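PDB 6W0P: kojibiose phosphorylase from Gut metagenome, which is a carbohydrate-active enzyme of glycoside hydrolase family 65, joining an N-terminal beta-sandwich domain to a central helical-barrel catalytic domain and a small C-terminal domain. Local coordinates for residues N87-F92 with L211-R216; T252-K257 with S264-I269. All blocks are in the same frame, centred on the assembly; numbering follows the deposited sequence.

Contact 1: N87-F92 with L211-R216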
loop_
_atom_site.group_PDB
_atom_site.type_symbol
_atom_site.label_atom_id
_atom_site.label_comp_id
_atom_site.label_asym_id
_atom_site.label_seq_id
_atom_site.Cartn_x
_atom_site.Cartn_y
_atom_site.Cartn_z
ATOM N N ASN A 87 -24.937 -10.467 -1.290
ATOM C CA ASN A 87 -25.844 -11.496 -1.837
ATOM C C ASN A 87 -26.870 -11.766 -0.738
ATOM O O ASN A 87 -26.468 -11.926 0.466
ATOM C CB ASN A 87 -25.065 -12.734 -2.271
ATOM C CG ASN A 87 -25.865 -13.657 -3.159
ATOM O OD1 ASN A 87 -26.979 -13.311 -3.571
ATOM N ND2 ASN A 87 -25.325 -14.857 -3.385
ATOM N N SER A 88 -28.145 -11.746 -1.117
ATOM C CA SER A 88 -29.298 -11.863 -0.193
ATOM C C SER A 88 -30.201 -12.996 -0.661
ATOM O O SER A 88 -29.831 -13.735 -1.593
ATOM C CB SER A 88 -30.041 -10.556 -0.107
ATOM O OG SER A 88 -29.148 -9.506 0.195
ATOM N N VAL A 89 -31.370 -13.099 -0.050
ATOM C CA VAL A 89 -32.262 -14.272 -0.223
ATOM C C VAL A 89 -32.419 -14.571 -1.717
ATOM O O VAL A 89 -32.872 -13.699 -2.476
ATOM C CB VAL A 89 -33.599 -14.055 0.509
ATOM C CG1 VAL A 89 -34.318 -12.780 0.067
ATOM C CG2 VAL A 89 -34.501 -15.276 0.395
ATOM N N ASN A 90 -32.047 -15.781 -2.123
ATOM C CA ASN A 90 -32.388 -16.328 -3.464
ATOM C C ASN A 90 -33.864 -16.763 -3.445
ATOM O O ASN A 90 -34.148 -17.797 -2.812
ATOM C CB ASN A 90 -31.461 -17.494 -3.826
ATOM C CG ASN A 90 -31.793 -18.108 -5.170
ATOM O OD1 ASN A 90 -32.811 -17.772 -5.774
ATOM N ND2 ASN A 90 -30.923 -18.988 -5.651
ATOM N N PHE A 91 -34.772 -15.981 -4.043
ATOM C CA PHE A 91 -36.246 -16.203 -3.963
ATOM C C PHE A 91 -36.774 -16.762 -5.285
ATOM O O PHE A 91 -37.989 -16.871 -5.436
ATOM C CB PHE A 91 -36.976 -14.924 -3.556
ATOM C CG PHE A 91 -36.662 -13.698 -4.374
ATOM C CD1 PHE A 91 -37.130 -13.565 -5.676
ATOM C CD2 PHE A 91 -35.925 -12.656 -3.826
ATOM C CE1 PHE A 91 -36.830 -12.439 -6.421
ATOM C CE2 PHE A 91 -35.646 -11.521 -4.567
ATOM C CZ PHE A 91 -36.103 -11.409 -5.858
ATOM N N PHE A 92 -35.886 -17.095 -6.222
ATOM C CA PHE A 92 -36.249 -17.709 -7.527
ATOM C C PHE A 92 -35.821 -19.177 -7.550
ATOM O O PHE A 92 -36.184 -19.897 -8.504
ATOM C CB PHE A 92 -35.610 -16.934 -8.682
ATOM C CG PHE A 92 -36.267 -15.619 -9.045
ATOM C CD1 PHE A 92 -37.647 -15.465 -9.028
ATOM C CD2 PHE A 92 -35.502 -14.551 -9.484
ATOM C CE1 PHE A 92 -38.232 -14.266 -9.404
ATOM C CE2 PHE A 92 -36.089 -13.358 -9.869
ATOM C CZ PHE A 92 -37.453 -13.216 -9.825
ATOM N N LEU A 211 -34.363 -8.329 6.952
ATOM C CA LEU A 211 -35.145 -8.588 5.732
ATOM C C LEU A 211 -36.183 -9.672 6.046
ATOM O O LEU A 211 -35.812 -10.665 6.695
ATOM C CB LEU A 211 -34.144 -9.038 4.668
ATOM C CG LEU A 211 -34.742 -9.509 3.352
ATOM C CD1 LEU A 211 -33.759 -9.264 2.215
ATOM C CD2 LEU A 211 -35.131 -10.979 3.420
ATOM N N THR A 212 -37.415 -9.505 5.570
ATOM C CA THR A 212 -38.450 -10.571 5.569
ATOM C C THR A 212 -38.777 -10.907 4.120
ATOM O O THR A 212 -39.123 -9.982 3.360
ATOM C CB THR A 212 -39.706 -10.178 6.358
ATOM O OG1 THR A 212 -39.324 -10.084 7.724
ATOM C CG2 THR A 212 -40.823 -11.191 6.238
ATOM N N SER A 213 -38.603 -12.175 3.758
ATOM C CA SER A 213 -38.953 -12.732 2.436
ATOM C C SER A 213 -40.127 -13.683 2.606
ATOM O O SER A 213 -39.980 -14.652 3.391
ATOM C CB SER A 213 -37.791 -13.438 1.807
ATOM O OG SER A 213 -38.147 -13.848 0.495
ATOM N N VAL A 214 -41.232 -13.405 1.907
ATOM C CA VAL A 214 -42.462 -14.244 1.966
ATOM C C VAL A 214 -42.892 -14.627 0.547
ATOM O O VAL A 214 -42.829 -13.773 -0.359
ATOM C CB VAL A 214 -43.589 -13.523 2.725
ATOM C CG1 VAL A 214 -43.250 -13.369 4.206
ATOM C CG2 VAL A 214 -43.918 -12.178 2.101
ATOM N N MET A 215 -43.322 -15.872 0.370
ATOM C CA MET A 215 -43.903 -16.325 -0.909
ATOM C C MET A 215 -45.214 -17.072 -0.664
ATOM O O MET A 215 -45.482 -17.501 0.461
ATOM C CB MET A 215 -42.935 -17.218 -1.678
ATOM C CG MET A 215 -42.624 -18.509 -0.996
ATOM S SD MET A 215 -41.707 -19.539 -2.145
ATOM C CE MET A 215 -41.132 -20.849 -1.066
ATOM N N ARG A 216 -46.005 -17.150 -1.721
ATOM C CA ARG A 216 -47.233 -17.962 -1.823
ATOM C C ARG A 216 -47.479 -18.184 -3.314
ATOM O O ARG A 216 -46.848 -17.456 -4.118
ATOM C CB ARG A 216 -48.419 -17.230 -1.202
ATOM C CG ARG A 216 -48.904 -16.070 -2.050
ATOM C CD ARG A 216 -49.884 -15.222 -1.288
ATOM N NE ARG A 216 -51.229 -15.772 -1.310
ATOM C CZ ARG A 216 -51.962 -16.006 -0.229
ATOM N NH1 ARG A 216 -51.461 -15.800 0.983
ATOM N NH2 ARG A 216 -53.188 -16.489 -0.356
#
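In the interior of the N-terminal beta-sandwich, V89 of the loop between strands 83-85 and 94-98 lies against L211 and S213 of strand 210-217. The backbones stay well apart, with the CA atoms of V89 and S213 7.4 Å from each other, so side chains make the contact and bury 163 Å² in all. With chi1 at 56°, V89 CG1 sits between its own backbone N and carbonyl carbon and reaches both strand residues. V89 CG1 is 3.9 Å from L211 CD2 and equally far from S213 CB. The other methyl, V89 CG2, approaches S213 OG at 3.9 Å. V89 CG2 offers only a methyl, so the approach is van der Waals packing; the polar partner of the S213 hydroxyl is N253 OD1, on the adjacent strand 245-256. L173, from strand 165-174 of the other sheet, also touches V89, F91 and S213, which places the cluster between the two layers. Further along the loop, F91 CB comes no nearer than 4.4 Å to S213 OG. The chain there is bent by an Asx turn, in which F92 N donates to N90 OD1 at 3.2 Å with an N-H...O angle of 148°. Beside the turn the F91 ring points its edge at F92, with F91 CE1 standing 3.5 Å above the F92 ring plane, over its centre.

Contact 2: T252-K257 with S264-I269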
loop_
_atom_site.group_PDB
_atom_site.type_symbol
_atom_site.label_atom_id
_atom_site.label_comp_id
_atom_site.label_asym_id
_atom_site.label_seq_id
_atom_site.Cartn_x
_atom_site.Cartn_y
_atom_site.Cartn_z
ATOM N N THR A 252 -42.619 -11.258 -1.810
ATOM C CA THR A 252 -42.482 -9.915 -1.198
ATOM C C THR A 252 -41.287 -9.948 -0.239
ATOM O O THR A 252 -41.188 -10.882 0.539
ATOM C CB THR A 252 -43.790 -9.449 -0.557
ATOM O OG1 THR A 252 -44.743 -9.296 -1.610
ATOM C CG2 THR A 252 -43.632 -8.146 0.191
ATOM N N ASN A 253 -40.361 -8.998 -0.398
ATOM C CA ASN A 253 -39.154 -8.828 0.440
ATOM C C ASN A 253 -39.290 -7.459 1.098
ATOM O O ASN A 253 -39.428 -6.452 0.346
ATOM C CB ASN A 253 -37.888 -9.006 -0.399
ATOM C CG ASN A 253 -37.769 -10.404 -0.965
ATOM O OD1 ASN A 253 -37.720 -11.377 -0.219
ATOM N ND2 ASN A 253 -37.732 -10.531 -2.270
ATOM N N ILE A 254 -39.340 -7.421 2.434
ATOM C CA ILE A 254 -39.399 -6.150 3.210
ATOM C C ILE A 254 -38.081 -6.013 3.973
ATOM O O ILE A 254 -37.775 -6.896 4.810
ATOM C CB ILE A 254 -40.622 -6.084 4.145
ATOM C CG1 ILE A 254 -41.932 -6.370 3.415
ATOM C CG2 ILE A 254 -40.665 -4.727 4.833
ATOM C CD1 ILE A 254 -42.292 -5.335 2.349
ATOM N N ILE A 255 -37.347 -4.935 3.709
ATOM C CA ILE A 255 -36.004 -4.698 4.301
ATOM C C ILE A 255 -36.119 -3.554 5.308
ATOM O O ILE A 255 -37.003 -2.699 5.136
ATOM C CB ILE A 255 -34.949 -4.401 3.213
ATOM C CG1 ILE A 255 -35.197 -3.063 2.516
ATOM C CG2 ILE A 255 -34.883 -5.538 2.218
ATOM C CD1 ILE A 255 -34.080 -2.645 1.598
ATOM N N ASP A 256 -35.264 -3.569 6.330
ATOM C CA ASP A 256 -35.040 -2.414 7.232
ATOM C C ASP A 256 -33.539 -2.103 7.219
ATOM O O ASP A 256 -32.767 -2.810 7.914
ATOM C CB ASP A 256 -35.566 -2.679 8.646
ATOM C CG ASP A 256 -35.310 -1.517 9.588
ATOM O OD1 ASP A 256 -35.114 -0.389 9.087
ATOM O OD2 ASP A 256 -35.281 -1.754 10.805
ATOM N N LYS A 257 -33.144 -1.086 6.453
ATOM C CA LYS A 257 -31.728 -0.680 6.294
ATOM C C LYS A 257 -31.226 0.004 7.578
ATOM O O LYS A 257 -30.010 0.046 7.751
ATOM C CB LYS A 257 -31.579 0.203 5.048
ATOM C CG LYS A 257 -31.846 -0.508 3.724
ATOM C CD LYS A 257 -31.480 0.311 2.506
ATOM C CE LYS A 257 -32.526 1.346 2.142
ATOM N NZ LYS A 257 -31.934 2.477 1.385
ATOM N N SER A 264 -42.230 -7.934 13.996
ATOM C CA SER A 264 -43.652 -8.372 13.907
ATOM C C SER A 264 -44.390 -7.530 12.853
ATOM O O SER A 264 -45.205 -8.109 12.111
ATOM C CB SER A 264 -44.372 -8.371 15.260
ATOM O OG SER A 264 -44.834 -7.072 15.629
ATOM N N GLN A 265 -44.099 -6.227 12.783
ATOM C CA GLN A 265 -44.688 -5.269 11.804
ATOM C C GLN A 265 -44.113 -5.508 10.399
ATOM O O GLN A 265 -44.874 -5.326 9.419
ATOM C CB GLN A 265 -44.415 -3.823 12.224
ATOM C CG GLN A 265 -45.061 -3.413 13.548
ATOM C CD GLN A 265 -44.671 -2.001 13.918
ATOM O OE1 GLN A 265 -44.027 -1.297 13.137
ATOM N NE2 GLN A 265 -45.063 -1.580 15.108
ATOM N N GLN A 266 -42.825 -5.862 10.309
ATOM C CA GLN A 266 -42.087 -6.174 9.050
ATOM C C GLN A 266 -42.781 -7.358 8.388
ATOM O O GLN A 266 -43.147 -7.259 7.192
ATOM C CB GLN A 266 -40.618 -6.510 9.328
ATOM C CG GLN A 266 -39.750 -6.609 8.081
ATOM C CD GLN A 266 -38.273 -6.741 8.382
ATOM O OE1 GLN A 266 -37.694 -7.816 8.257
ATOM N NE2 GLN A 266 -37.646 -5.637 8.767
ATOM N N ARG A 267 -42.996 -8.405 9.184
ATOM C CA ARG A 267 -43.678 -9.650 8.763
ATOM C C ARG A 267 -45.108 -9.325 8.322
ATOM O O ARG A 267 -45.503 -9.793 7.249
ATOM C CB ARG A 267 -43.633 -10.674 9.895
ATOM C CG ARG A 267 -43.884 -12.099 9.426
ATOM C CD ARG A 267 -44.529 -12.967 10.489
ATOM N NE ARG A 267 -43.576 -13.777 11.230
ATOM C CZ ARG A 267 -43.915 -14.641 12.181
ATOM N NH1 ARG A 267 -45.186 -14.792 12.522
ATOM N NH2 ARG A 267 -42.976 -15.346 12.788
ATOM N N ASP A 268 -45.854 -8.525 9.079
ATOM C CA ASP A 268 -47.281 -8.270 8.746
ATOM C C ASP A 268 -47.373 -7.442 7.462
ATOM O O ASP A 268 -48.257 -7.728 6.626
ATOM C CB ASP A 268 -48.047 -7.580 9.874
ATOM C CG ASP A 268 -49.538 -7.871 9.776
ATOM O OD1 ASP A 268 -49.962 -8.890 10.369
ATOM O OD2 ASP A 268 -50.255 -7.119 9.049
ATOM N N ILE A 269 -46.508 -6.441 7.298
ATOM C CA ILE A 269 -46.447 -5.652 6.033
ATOM C C ILE A 269 -46.143 -6.620 4.879
ATOM O O ILE A 269 -46.867 -6.588 3.873
ATOM C CB ILE A 269 -45.427 -4.506 6.130
ATOM C CG1 ILE A 269 -45.833 -3.504 7.217
ATOM C CG2 ILE A 269 -45.242 -3.840 4.772
ATOM C CD1 ILE A 269 -44.686 -2.632 7.714
#
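Q266 is the first residue of 264-269 to meet the strand, and its side chain runs past that of I254 in the opposite direction. Its chi1 of -170° sets CG anti to the backbone N, where Q266 CG lies 3.9 Å from I254 CG2; beyond CG the chain is extended and carries the amide toward the strand backbone. There the amide stays without a bond to the strand: Q266 OE1 and I254 O, both acceptors, are 3.6 Å apart. Partners outside the segments hold the amide by both ends, T212 OG1 at OE1, and T210 OG1 and Q261 OE1 at NE2. Q266 NE2 also packs 3.6 Å from D256 CB, while the D256 carboxylate accepts from the backbone N atoms of G259 and Q261 in the connecting turn. One helical turn on, I269 adds an apolar contact, I269 CG2 to I254 CD1 at 4.1 Å, the two side chains crossing at about a right angle. I269 N is itself bonded to Q265 O at 2.9 Å, as expected within a helix. The local axes approach to 8.5 Å with N-to-C directions 152° apart, so the chain doubles back from strand to helix. Helix 263-277 thereby packs on one face of the large antiparallel sheet, roughly antiparallel to strand 245-256, with A270 continuing the cover over I254 and R267 reaching K190 and I194 of strand 186-194.

Both segments of contact 1 precede those of contact 2 in the sequence, and the two centres are about 11 Å apart. They share the large antiparallel sheet of the N-terminal domain, in which strands 210-217 and 245-256 are neighbours; T212 O and I254 N, 2.7 Å apart, probably form one of the hydrogen bonds joining them. Successive residues of 252-257 serve different sides: N253 touches V89 and F91, its ND2 lying 3.2 Å from F91 CD2, whereas I254 meets the helix. This pair of strands is therefore covered by loop 87-92 on its sandwich-interior face and by helix 263-277 on the other.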